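Local atomic coordinates of putative cyclohexadienyl dehydrogenase and ADH prephenate dehydrogenase (Rhizobium meliloti, PDB entry 4WJI), a protein that probably catalyses the oxidative decarboxylation of prephenate to 4-hydroxyphenylpyruvate in tyrosine biosynthesis, and binds NADP and tyrosine. Residues Ser188-Val199 with Phe224-Trp235; Gly16-Arg24 with Gly46-Tyr54. All coordinates share one frame; numbering follows the deposited sequence. Where two conformers were deposited one is given.

Contact 1: residues Ser188-Val199 with Phe224-Trp235. With NAP (NADP nicotinamide-adenine-dinucleotide phosphate), chain B; TYR (tyrosine), chain C.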
loop_
_atom_site.group_PDB
_atom_site.type_symbol
_atom_site.label_atom_id
_atom_site.label_comp_id
_atom_site.label_asym_id
_atom_site.label_seq_id
_atom_site.Cartn_x
_atom_site.Cartn_y
_atom_site.Cartn_z
ATOM N N SER A 188 -3.971 -8.604 -8.205
ATOM C CA SER A 188 -3.534 -7.360 -8.830
ATOM C C SER A 188 -4.668 -6.419 -9.214
ATOM O O SER A 188 -4.649 -5.249 -8.875
ATOM C CB SER A 188 -2.712 -7.703 -10.101
ATOM O OG SER A 188 -2.257 -6.514 -10.735
ATOM N N HIS A 189 -5.652 -6.920 -9.968
ATOM C CA HIS A 189 -6.625 -6.031 -10.535
ATOM C C HIS A 189 -7.580 -5.433 -9.506
ATOM O O HIS A 189 -7.755 -4.218 -9.484
ATOM C CB HIS A 189 -7.364 -6.682 -11.717
ATOM C CG HIS A 189 -6.421 -7.238 -12.740
ATOM N ND1 HIS A 189 -6.818 -8.181 -13.664
ATOM C CD2 HIS A 189 -5.090 -7.062 -12.923
ATOM C CE1 HIS A 189 -5.786 -8.506 -14.420
ATOM N NE2 HIS A 189 -4.714 -7.846 -13.975
ATOM N N LEU A 190 -8.151 -6.288 -8.664
ATOM C CA LEU A 190 -8.992 -5.795 -7.572
ATOM C C LEU A 190 -8.230 -4.839 -6.667
ATOM O O LEU A 190 -8.726 -3.741 -6.371
ATOM C CB LEU A 190 -9.653 -6.940 -6.795
ATOM C CG LEU A 190 -10.623 -6.493 -5.689
ATOM C CD1 LEU A 190 -11.815 -5.781 -6.302
ATOM C CD2 LEU A 190 -11.095 -7.647 -4.831
ATOM N N PRO A 191 -6.988 -5.191 -6.247
ATOM C CA PRO A 191 -6.242 -4.205 -5.415
ATOM C C PRO A 191 -6.139 -2.825 -6.077
ATOM O O PRO A 191 -6.358 -1.792 -5.406
ATOM C CB PRO A 191 -4.864 -4.888 -5.247
ATOM C CG PRO A 191 -5.216 -6.345 -5.207
ATOM C CD PRO A 191 -6.349 -6.504 -6.222
ATOM N N HIS A 192 -5.829 -2.765 -7.382
ATOM C CA HIS A 192 -5.745 -1.457 -8.040
ATOM C C HIS A 192 -7.096 -0.725 -8.090
ATOM O O HIS A 192 -7.163 0.472 -7.871
ATOM C CB HIS A 192 -5.096 -1.557 -9.432
ATOM C CG HIS A 192 -3.607 -1.726 -9.398
ATOM N ND1 HIS A 192 -2.979 -2.917 -9.103
ATOM C CD2 HIS A 192 -2.620 -0.834 -9.653
ATOM C CE1 HIS A 192 -1.671 -2.754 -9.205
ATOM N NE2 HIS A 192 -1.431 -1.487 -9.506
ATOM N N ILE A 193 -8.155 -1.456 -8.461
ATOM C CA ILE A 193 -9.493 -0.882 -8.542
ATOM C C ILE A 193 -9.937 -0.276 -7.196
ATOM O O ILE A 193 -10.439 0.845 -7.181
ATOM C CB ILE A 193 -10.496 -1.934 -9.012
ATOM C CG1 ILE A 193 -10.241 -2.224 -10.497
ATOM C CG2 ILE A 193 -11.945 -1.519 -8.750
ATOM C CD1 ILE A 193 -10.859 -3.538 -10.985
ATOM N N ILE A 194 -9.669 -1.018 -6.113
ATOM C CA ILE A 194 -10.023 -0.560 -4.794
ATOM C C ILE A 194 -9.199 0.668 -4.392
ATOM O O ILE A 194 -9.730 1.585 -3.766
ATOM C CB ILE A 194 -9.886 -1.731 -3.769
ATOM C CG1 ILE A 194 -10.872 -2.874 -4.060
ATOM C CG2 ILE A 194 -10.132 -1.274 -2.383
ATOM C CD1 ILE A 194 -12.316 -2.507 -4.193
ATOM N N ALA A 195 -7.900 0.680 -4.749
ATOM C CA ALA A 195 -7.083 1.866 -4.488
ATOM C C ALA A 195 -7.606 3.089 -5.250
ATOM O O ALA A 195 -7.742 4.165 -4.685
ATOM C CB ALA A 195 -5.635 1.611 -4.860
ATOM N N TYR A 196 -7.920 2.924 -6.534
ATOM C CA TYR A 196 -8.511 4.055 -7.295
ATOM C C TYR A 196 -9.803 4.529 -6.608
ATOM O O TYR A 196 -10.072 5.742 -6.524
ATOM C CB TYR A 196 -8.825 3.635 -8.730
ATOM C CG TYR A 196 -7.623 3.619 -9.653
ATOM C CD1 TYR A 196 -6.948 4.797 -9.954
ATOM C CD2 TYR A 196 -7.208 2.435 -10.314
ATOM C CE1 TYR A 196 -5.873 4.806 -10.818
ATOM C CE2 TYR A 196 -6.144 2.458 -11.208
ATOM C CZ TYR A 196 -5.487 3.633 -11.475
ATOM O OH TYR A 196 -4.438 3.618 -12.405
ATOM N N ASN A 197 -10.595 3.580 -6.120
ATOM C CA ASN A 197 -11.879 3.938 -5.549
ATOM C C ASN A 197 -11.711 4.720 -4.259
ATOM O O ASN A 197 -12.378 5.753 -4.068
ATOM C CB ASN A 197 -12.770 2.734 -5.313
ATOM C CG ASN A 197 -14.202 3.162 -5.072
ATOM O OD1 ASN A 197 -14.851 3.710 -5.987
ATOM N ND2 ASN A 197 -14.702 2.953 -3.878
ATOM N N ILE A 198 -10.818 4.285 -3.374
ATOM C CA ILE A 198 -10.670 5.017 -2.121
ATOM C C ILE A 198 -10.071 6.406 -2.336
ATOM O O ILE A 198 -10.472 7.343 -1.663
ATOM C CB ILE A 198 -10.003 4.199 -1.050
ATOM C CG1 ILE A 198 -10.219 4.868 0.320
ATOM C CG2 ILE A 198 -8.573 4.015 -1.332
ATOM C CD1 ILE A 198 -9.804 3.997 1.475
ATOM N N VAL A 199 -9.122 6.541 -3.277
ATOM C CA VAL A 199 -8.580 7.847 -3.517
ATOM C C VAL A 199 -9.630 8.775 -4.131
ATOM O O VAL A 199 -9.732 9.955 -3.740
ATOM C CB VAL A 199 -7.313 7.755 -4.380
ATOM C CG1 VAL A 199 -6.800 9.147 -4.697
ATOM C CG2 VAL A 199 -6.249 6.947 -3.670
ATOM N N PHE A 224 -2.245 3.583 -0.745
ATOM C CA PHE A 224 -3.224 3.429 -1.809
ATOM C C PHE A 224 -2.977 4.455 -2.936
ATOM O O PHE A 224 -3.214 4.188 -4.146
ATOM C CB PHE A 224 -4.634 3.663 -1.271
ATOM C CG PHE A 224 -5.150 2.576 -0.386
ATOM C CD1 PHE A 224 -4.770 2.507 0.946
ATOM C CD2 PHE A 224 -6.072 1.672 -0.868
ATOM C CE1 PHE A 224 -5.245 1.488 1.762
ATOM C CE2 PHE A 224 -6.595 0.670 -0.045
ATOM C CZ PHE A 224 -6.187 0.580 1.276
ATOM N N THR A 225 -2.538 5.649 -2.580
ATOM C CA THR A 225 -2.251 6.688 -3.587
ATOM C C THR A 225 -1.152 6.248 -4.569
ATOM O O THR A 225 -1.160 6.701 -5.713
ATOM C CB THR A 225 -1.877 8.076 -2.992
ATOM O OG1 THR A 225 -0.596 8.011 -2.320
ATOM C CG2 THR A 225 -2.984 8.586 -2.073
ATOM N N ARG A 226 -0.187 5.443 -4.121
ATOM C CA ARG A 226 0.884 4.984 -5.010
ATOM C C ARG A 226 0.252 4.169 -6.171
ATOM O O ARG A 226 0.549 4.411 -7.345
ATOM C CB ARG A 226 1.940 4.162 -4.280
ATOM C CG ARG A 226 3.173 3.931 -5.173
ATOM C CD ARG A 226 4.148 2.969 -4.515
ATOM N NE ARG A 226 3.626 1.607 -4.444
ATOM C CZ ARG A 226 3.589 0.745 -5.460
ATOM N NH1 ARG A 226 4.100 1.084 -6.641
ATOM N NH2 ARG A 226 3.000 -0.437 -5.287
ATOM N N LEU A 227 -0.592 3.213 -5.845
ATOM C CA LEU A 227 -1.210 2.399 -6.898
ATOM C C LEU A 227 -2.081 3.266 -7.796
ATOM O O LEU A 227 -2.110 3.086 -9.025
ATOM C CB LEU A 227 -1.991 1.244 -6.288
ATOM C CG LEU A 227 -1.103 0.260 -5.531
ATOM C CD1 LEU A 227 -1.960 -0.769 -4.829
ATOM C CD2 LEU A 227 -0.102 -0.393 -6.481
ATOM N N ALA A 228 -2.817 4.184 -7.182
ATOM C CA ALA A 228 -3.739 5.074 -7.947
ATOM C C ALA A 228 -3.035 6.188 -8.722
ATOM O O ALA A 228 -3.688 7.071 -9.291
ATOM C CB ALA A 228 -4.798 5.642 -7.020
ATOM N N ALA A 229 -1.707 6.157 -8.735
ATOM C CA ALA A 229 -0.906 7.023 -9.610
ATOM C C ALA A 229 -0.404 6.372 -10.899
ATOM O O ALA A 229 0.313 7.022 -11.698
ATOM C CB ALA A 229 0.274 7.566 -8.852
ATOM N N SER A 230 -0.789 5.119 -11.079
ATOM C CA SER A 230 -0.380 4.338 -12.218
ATOM C C SER A 230 -0.991 4.911 -13.521
ATOM O O SER A 230 -1.760 5.865 -13.508
ATOM C CB SER A 230 -0.788 2.877 -11.994
ATOM O OG SER A 230 -0.164 2.325 -10.853
ATOM N N ASP A 231 -0.598 4.333 -14.645
ATOM C CA ASP A 231 -1.023 4.849 -15.911
ATOM C C ASP A 231 -2.517 4.564 -16.183
ATOM O O ASP A 231 -2.952 3.405 -16.144
ATOM C CB ASP A 231 -0.183 4.275 -17.037
ATOM C CG ASP A 231 -0.574 4.843 -18.373
ATOM O OD1 ASP A 231 -0.318 6.060 -18.635
ATOM O OD2 ASP A 231 -1.205 4.103 -19.160
ATOM N N PRO A 232 -3.269 5.609 -16.565
ATOM C CA PRO A 232 -4.708 5.377 -16.730
ATOM C C PRO A 232 -5.061 4.530 -17.937
ATOM O O PRO A 232 -6.039 3.820 -17.896
ATOM C CB PRO A 232 -5.301 6.792 -16.886
ATOM C CG PRO A 232 -4.192 7.722 -16.816
ATOM C CD PRO A 232 -2.957 7.047 -16.418
ATOM N N THR A 233 -4.273 4.631 -19.021
ATOM C CA THR A 233 -4.526 3.802 -20.201
ATOM C C THR A 233 -4.341 2.322 -19.879
ATOM O O THR A 233 -5.200 1.490 -20.247
ATOM C CB THR A 233 -3.648 4.213 -21.390
ATOM O OG1 THR A 233 -3.863 5.601 -21.702
ATOM C CG2 THR A 233 -3.944 3.409 -22.599
HETATM N N MSE A 234 -3.236 1.995 -19.200
HETATM C CA MSE A 234 -2.951 0.610 -18.818
HETATM C C MSE A 234 -4.120 0.050 -18.048
HETATM O O MSE A 234 -4.573 -1.066 -18.311
HETATM C CB MSE A 234 -1.674 0.561 -17.949
HETATM C CG MSE A 234 -1.407 -0.798 -17.300
HETATM SE SE MSE A 234 0.315 -0.770 -16.429
HETATM C CE MSE A 234 -0.073 -2.300 -15.352
ATOM N N TRP A 235 -4.580 0.785 -17.018
ATOM C CA TRP A 235 -5.599 0.248 -16.124
ATOM C C TRP A 235 -7.004 0.295 -16.689
ATOM O O TRP A 235 -7.783 -0.616 -16.392
ATOM C CB TRP A 235 -5.488 0.906 -14.708
ATOM C CG TRP A 235 -4.299 0.281 -14.031
ATOM C CD1 TRP A 235 -3.052 0.808 -13.870
ATOM C CD2 TRP A 235 -4.238 -1.070 -13.541
ATOM N NE1 TRP A 235 -2.233 -0.127 -13.298
ATOM C CE2 TRP A 235 -2.934 -1.286 -13.073
ATOM C CE3 TRP A 235 -5.174 -2.091 -13.416
ATOM C CZ2 TRP A 235 -2.539 -2.516 -12.532
ATOM C CZ3 TRP A 235 -4.773 -3.285 -12.914
ATOM C CH2 TRP A 235 -3.464 -3.503 -12.484
HETATM P PA NAP B . 4.080 2.343 -20.477
HETATM O O1A NAP B . 5.283 2.630 -19.664
HETATM O O2A NAP B . 2.931 3.293 -20.535
HETATM O O5B NAP B . 4.562 2.106 -21.990
HETATM C C5B NAP B . 3.604 2.012 -23.038
HETATM C C4B NAP B . 4.247 1.654 -24.376
HETATM O O4B NAP B . 3.211 1.287 -25.280
HETATM C C3B NAP B . 4.942 2.835 -25.031
HETATM O O3B NAP B . 5.959 2.398 -25.917
HETATM C C2B NAP B . 3.853 3.442 -25.877
HETATM O O2B NAP B . 4.362 4.109 -26.998
HETATM C C1B NAP B . 3.121 2.214 -26.347
HETATM N N9A NAP B . 1.698 2.378 -26.750
HETATM C C8A NAP B . 0.716 2.941 -26.063
HETATM N N7A NAP B . -0.449 2.881 -26.654
HETATM C C5A NAP B . -0.204 2.233 -27.827
HETATM C C6A NAP B . -1.030 1.866 -28.909
HETATM N N6A NAP B . -2.346 2.153 -28.910
HETATM N N1A NAP B . -0.467 1.209 -29.901
HETATM C C2A NAP B . 0.826 0.934 -29.863
HETATM N N3A NAP B . 1.681 1.246 -28.907
HETATM C C4A NAP B . 1.130 1.906 -27.897
HETATM O O3 NAP B . 3.498 0.891 -20.132
HETATM P PN NAP B . 4.102 -0.392 -19.397
HETATM O O1N NAP B . 3.934 -0.142 -17.985
HETATM O O2N NAP B . 5.421 -0.731 -19.930
HETATM O O5D NAP B . 3.016 -1.521 -19.787
HETATM C C5D NAP B . 3.093 -2.263 -20.978
HETATM C C4D NAP B . 2.374 -3.593 -20.772
HETATM O O4D NAP B . 2.940 -4.235 -19.649
HETATM C C3D NAP B . 0.914 -3.451 -20.464
HETATM O O3D NAP B . 0.180 -4.454 -21.145
HETATM C C2D NAP B . 0.816 -3.638 -18.969
HETATM O O2D NAP B . -0.440 -4.163 -18.626
HETATM C C1D NAP B . 1.929 -4.667 -18.771
HETATM N N1N NAP B . 2.576 -4.660 -17.449
HETATM C C2N NAP B . 2.738 -3.521 -16.772
HETATM C C3N NAP B . 3.339 -3.510 -15.536
HETATM C C7N NAP B . 3.527 -2.263 -14.704
HETATM O O7N NAP B . 3.741 -2.377 -13.528
HETATM N N7N NAP B . 3.450 -1.101 -15.316
HETATM C C4N NAP B . 3.780 -4.702 -15.025
HETATM C C5N NAP B . 3.621 -5.849 -15.759
HETATM C C6N NAP B . 2.985 -5.828 -16.970
HETATM P P2B NAP B . 4.386 5.715 -27.086
HETATM O O1X NAP B . 4.919 6.207 -25.782
HETATM O O2X NAP B . 5.308 5.980 -28.242
HETATM O O3X NAP B . 2.977 6.228 -27.314
HETATM N N TYR C . 2.705 -1.644 -11.012
HETATM C CA TYR C . 2.446 -2.449 -9.788
HETATM C C TYR C . 3.137 -1.814 -8.612
HETATM O O TYR C . 3.743 -0.763 -8.804
HETATM C CB TYR C . 2.911 -3.899 -9.970
HETATM C CG TYR C . 2.260 -4.645 -11.128
HETATM C CD1 TYR C . 1.086 -4.205 -11.740
HETATM C CD2 TYR C . 2.842 -5.788 -11.611
HETATM C CE1 TYR C . 0.520 -4.899 -12.797
HETATM C CE2 TYR C . 2.287 -6.517 -12.633
HETATM C CZ TYR C . 1.145 -6.077 -13.249
HETATM O OH TYR C . 0.612 -6.752 -14.316
HETATM O OXT TYR C . 3.068 -2.387 -7.499
HETATM O O HOH W 1 0.317 -0.279 -11.426
HETATM O O HOH W 2 -4.162 6.063 -13.162
#

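Contact 2: residues Gly16-Arg24 with Gly46-Tyr54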
loop_
_atom_site.group_PDB
_atom_site.type_symbol
_atom_site.label_atom_id
_atom_site.label_comp_id
_atom_site.label_asym_id
_atom_site.label_seq_id
_atom_site.Cartn_x
_atom_site.Cartn_y
_atom_site.Cartn_z
ATOM N N GLY A 16 8.970 -2.607 -21.338
ATOM C CA GLY A 16 9.859 -2.781 -22.490
ATOM C C GLY A 16 11.255 -2.216 -22.287
ATOM O O GLY A 16 12.272 -2.847 -22.674
ATOM N N SER A 17 11.338 -1.059 -21.646
ATOM C CA SER A 17 12.662 -0.461 -21.413
ATOM C C SER A 17 13.470 -1.161 -20.313
ATOM O O SER A 17 14.712 -1.090 -20.300
ATOM C CB SER A 17 12.589 1.040 -21.130
ATOM O OG SER A 17 12.143 1.311 -19.828
ATOM N N SER A 18 12.772 -1.759 -19.347
ATOM C CA SER A 18 13.433 -2.549 -18.323
ATOM C C SER A 18 14.015 -3.821 -18.951
ATOM O O SER A 18 15.155 -4.238 -18.664
ATOM C CB SER A 18 12.490 -2.831 -17.145
ATOM O OG SER A 18 12.192 -1.614 -16.473
ATOM N N ILE A 19 13.231 -4.426 -19.841
ATOM C CA ILE A 19 13.717 -5.603 -20.597
ATOM C C ILE A 19 14.919 -5.196 -21.456
ATOM O O ILE A 19 15.947 -5.869 -21.457
ATOM C CB ILE A 19 12.591 -6.205 -21.439
ATOM C CG1 ILE A 19 11.502 -6.787 -20.519
ATOM C CG2 ILE A 19 13.133 -7.218 -22.399
ATOM C CD1 ILE A 19 10.275 -7.253 -21.242
ATOM N N ALA A 20 14.823 -4.068 -22.135
ATOM C CA ALA A 20 15.956 -3.604 -22.936
ATOM C C ALA A 20 17.249 -3.451 -22.116
ATOM O O ALA A 20 18.308 -3.889 -22.534
ATOM C CB ALA A 20 15.628 -2.300 -23.645
ATOM N N ARG A 21 17.132 -2.860 -20.926
ATOM C CA ARG A 21 18.299 -2.632 -20.090
ATOM C C ARG A 21 18.876 -3.962 -19.607
ATOM O O ARG A 21 20.105 -4.107 -19.565
ATOM C CB ARG A 21 17.947 -1.702 -18.924
ATOM C CG ARG A 21 17.766 -0.243 -19.327
ATOM C CD ARG A 21 17.339 0.590 -18.151
ATOM N NE ARG A 21 17.164 2.032 -18.407
ATOM C CZ ARG A 21 16.029 2.620 -18.769
ATOM N NH1 ARG A 21 14.970 1.897 -19.104
ATOM N NH2 ARG A 21 15.939 3.942 -18.839
ATOM N N ASP A 22 18.026 -4.911 -19.257
ATOM C CA ASP A 22 18.508 -6.224 -18.833
ATOM C C ASP A 22 19.195 -7.000 -19.972
ATOM O O ASP A 22 20.218 -7.681 -19.742
ATOM C CB ASP A 22 17.379 -7.085 -18.282
ATOM C CG ASP A 22 16.936 -6.674 -16.940
ATOM O OD1 ASP A 22 17.736 -6.049 -16.173
ATOM O OD2 ASP A 22 15.761 -7.034 -16.613
ATOM N N ILE A 23 18.627 -6.931 -21.176
ATOM C CA ILE A 23 19.247 -7.559 -22.326
ATOM C C ILE A 23 20.634 -6.996 -22.531
ATOM O O ILE A 23 21.578 -7.765 -22.764
ATOM C CB ILE A 23 18.381 -7.379 -23.618
ATOM C CG1 ILE A 23 17.070 -8.159 -23.545
ATOM C CG2 ILE A 23 19.179 -7.766 -24.853
ATOM C CD1 ILE A 23 16.067 -7.683 -24.599
ATOM N N ARG A 24 20.783 -5.683 -22.451
ATOM C CA ARG A 24 22.103 -5.052 -22.612
ATOM C C ARG A 24 23.085 -5.482 -21.495
ATOM O O ARG A 24 24.211 -5.829 -21.787
ATOM C CB ARG A 24 21.977 -3.528 -22.692
ATOM C CG ARG A 24 23.277 -2.717 -22.794
ATOM C CD ARG A 24 23.592 -2.411 -24.188
ATOM N NE ARG A 24 22.638 -1.578 -24.918
ATOM C CZ ARG A 24 22.528 -1.629 -26.232
ATOM N NH1 ARG A 24 23.216 -2.522 -26.939
ATOM N NH2 ARG A 24 21.724 -0.820 -26.847
ATOM N N GLY A 46 16.335 6.445 -27.960
ATOM C CA GLY A 46 17.635 6.610 -28.623
ATOM C C GLY A 46 18.658 7.350 -27.770
ATOM O O GLY A 46 19.835 6.937 -27.680
ATOM N N GLU A 47 18.211 8.403 -27.088
ATOM C CA GLU A 47 19.095 9.169 -26.208
ATOM C C GLU A 47 19.546 8.318 -25.026
ATOM O O GLU A 47 20.666 8.461 -24.559
ATOM C CB GLU A 47 18.419 10.460 -25.743
ATOM C CG GLU A 47 17.886 11.280 -26.916
ATOM C CD GLU A 47 18.401 12.686 -27.046
ATOM O OE1 GLU A 47 19.640 12.867 -27.112
ATOM O OE2 GLU A 47 17.544 13.598 -27.147
ATOM N N LEU A 48 18.675 7.412 -24.568
ATOM C CA LEU A 48 18.985 6.498 -23.478
ATOM C C LEU A 48 19.854 5.290 -23.937
ATOM O O LEU A 48 20.336 4.538 -23.096
ATOM C CB LEU A 48 17.676 5.968 -22.839
ATOM C CG LEU A 48 16.895 7.016 -22.042
ATOM C CD1 LEU A 48 15.509 6.495 -21.731
ATOM C CD2 LEU A 48 17.609 7.383 -20.742
ATOM N N GLY A 49 20.018 5.105 -25.238
ATOM C CA GLY A 49 20.789 3.980 -25.767
ATOM C C GLY A 49 20.159 2.610 -25.561
ATOM O O GLY A 49 20.850 1.635 -25.285
ATOM N N LEU A 50 18.829 2.547 -25.642
ATOM C CA LEU A 50 18.120 1.318 -25.327
ATOM C C LEU A 50 18.190 0.260 -26.435
ATOM O O LEU A 50 18.028 -0.926 -26.155
ATOM C CB LEU A 50 16.662 1.598 -24.966
ATOM C CG LEU A 50 16.435 2.452 -23.740
ATOM C CD1 LEU A 50 14.962 2.654 -23.485
ATOM C CD2 LEU A 50 17.097 1.892 -22.521
ATOM N N GLY A 51 18.417 0.704 -27.662
ATOM C CA GLY A 51 18.509 -0.201 -28.810
ATOM C C GLY A 51 19.742 -0.030 -29.638
ATOM O O GLY A 51 20.571 0.855 -29.370
ATOM N N ASP A 52 19.861 -0.916 -30.617
ATOM C CA ASP A 52 20.905 -0.821 -31.636
ATOM C C ASP A 52 20.330 -0.282 -32.929
ATOM O O ASP A 52 21.003 0.462 -33.649
ATOM C CB ASP A 52 21.578 -2.157 -31.824
ATOM C CG ASP A 52 22.088 -2.744 -30.482
ATOM O OD1 ASP A 52 22.597 -2.007 -29.627
ATOM O OD2 ASP A 52 21.972 -3.940 -30.241
ATOM N N ARG A 53 19.083 -0.628 -33.211
ATOM C CA ARG A 53 18.372 -0.146 -34.385
ATOM C C ARG A 53 17.028 0.378 -33.909
ATOM O O ARG A 53 16.452 -0.148 -32.993
ATOM C CB ARG A 53 18.145 -1.265 -35.406
ATOM C CG ARG A 53 19.381 -1.931 -36.019
ATOM C CD ARG A 53 19.039 -3.108 -36.947
ATOM N N TYR A 54 16.551 1.452 -34.523
ATOM C CA TYR A 54 15.295 2.062 -34.139
ATOM C C TYR A 54 14.392 2.296 -35.327
ATOM O O TYR A 54 14.879 2.646 -36.386
ATOM C CB TYR A 54 15.561 3.419 -33.498
ATOM C CG TYR A 54 16.445 3.385 -32.291
ATOM C CD1 TYR A 54 17.817 3.383 -32.414
ATOM C CD2 TYR A 54 15.918 3.356 -31.037
ATOM C CE1 TYR A 54 18.618 3.325 -31.305
ATOM C CE2 TYR A 54 16.720 3.310 -29.930
ATOM C CZ TYR A 54 18.068 3.295 -30.078
ATOM O OH TYR A 54 18.872 3.269 -28.973
HETATM O O HOH W 3 19.340 -1.534 -23.855
HETATM O O HOH W 4 21.081 0.011 -22.347
#

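Contact 1: residues Ser188-Val199 with Phe224-Trp235
Beside the tyrosine pocket, next to NADP, Trp235 of the pocket joins His189, His192 and Tyr196 in an aromatic cluster. The indole sits as a knob among Ser188, His189, His192 and Tyr196. The His192 imidazole lies against it in an offset stack, planes 17° apart, with Trp235 CZ2 3.3 Å from His192 CD2. Tyr196 turns its edge toward the indole face, its OH 3.5 Å from Trp235 CD1. CG of His192 stands anti to the carbonyl carbon (chi1 -76°), which lets ND1 reach back one turn to Ser188 O, 2.9 Å away in the ring plane. That bond fixes the ring's rotation and directs NE2 to a water 2.9 Å away, shared with Ser230 OG, Trp235 NE1 and the amino group of the bound tyrosine. Farther along, Ala195 CB packs on Leu227 CB, and Ile198 CG2 approaches Phe224 CD2 at 3.5 Å. Arg226 grips the ligand carboxylate almost straight, NH1 to O and NH2 to OXT, both 2.9 Å; Glu128 of the same chain and Asp223 of the second subunit also form salt bridges with this guanidinium. The ligand's amino group is thus reached through a water shared by His192, Ser230 and Trp235, while its carboxylate meets a direct charge partner.

Contact 2: residues Gly16-Arg24 with Gly46-Tyr54
In the Rossmann-type nucleotide-binding domain, the helix that follows the glycine-rich turn packs here on the link between helix 39-48 and strand 53-55, with Leu50 lying against Ser17, Ala20 and Arg21. Its two methyls divide the work: CD1 touches Ser17 CB at 3.7 Å, while CD2 lies over the centre of one face of the Arg21 guanidinium, 3.9 Å above the plane. The Arg21 chain runs extended from CG to NE (chi2 176°, chi3 178°), and this carries its flat end past Leu50 to Leu48, whose CD1 is near NH2; the same NH2 also bonds to Pro132 O. A leucine in place of Arg21, with no guanidinium, would probably leave Leu50 CD2 without the flat face it rests on and Pro132 O without the NH2 donor.

One helical turn on, Arg24 bends at chi2 and chi3 to bring its guanidinium edge to the link. NH1 and NH2 both reach Asp52 OD1 in a salt bridge: NH1, 2.8 Å from OD1, meets its syn lone pair, whereas NH2, at 3.1 Å, comes from above the carboxylate plane. NH2 also donates to Gly49 O (3.0 Å) and, weakly, to Gly51 O. Gly49, at positive phi, ends helix 39-48 in a Schellman motif, and a water donates to Leu50 O and, weakly, to Ala20 O. Asp52 OD2 accepts from the backbone of Ile32, so the carboxylate ties Arg24 to strand 29-35 as well. A single arginine thus gathers carbonyls of the turn and one carboxylate, and its charge is probably balanced largely by Asp52.

Overall arrangement
From the N terminus the chain passes first through contact 2, where segment 46-54 returns to helix 14-26 and closes a loop holding strand 29-35 and most of helix 39-48. This ties helix 14-26 to the connection leading into strand 53-55, the outermost strand on that side of the sheet within this chain. The chain then completes the sheet before entering helix 177-203. Contact 1 closes a second, mostly helical loop, bringing helices 221-227 and 232-241 back onto that helix in the dimerization domain. The two loops follow in series, neither nested nor crossing. Their centres lie 28 Å apart and their nearest atoms about 10 Å apart. NADP lies between the two regions, touched by Met234 of contact 1.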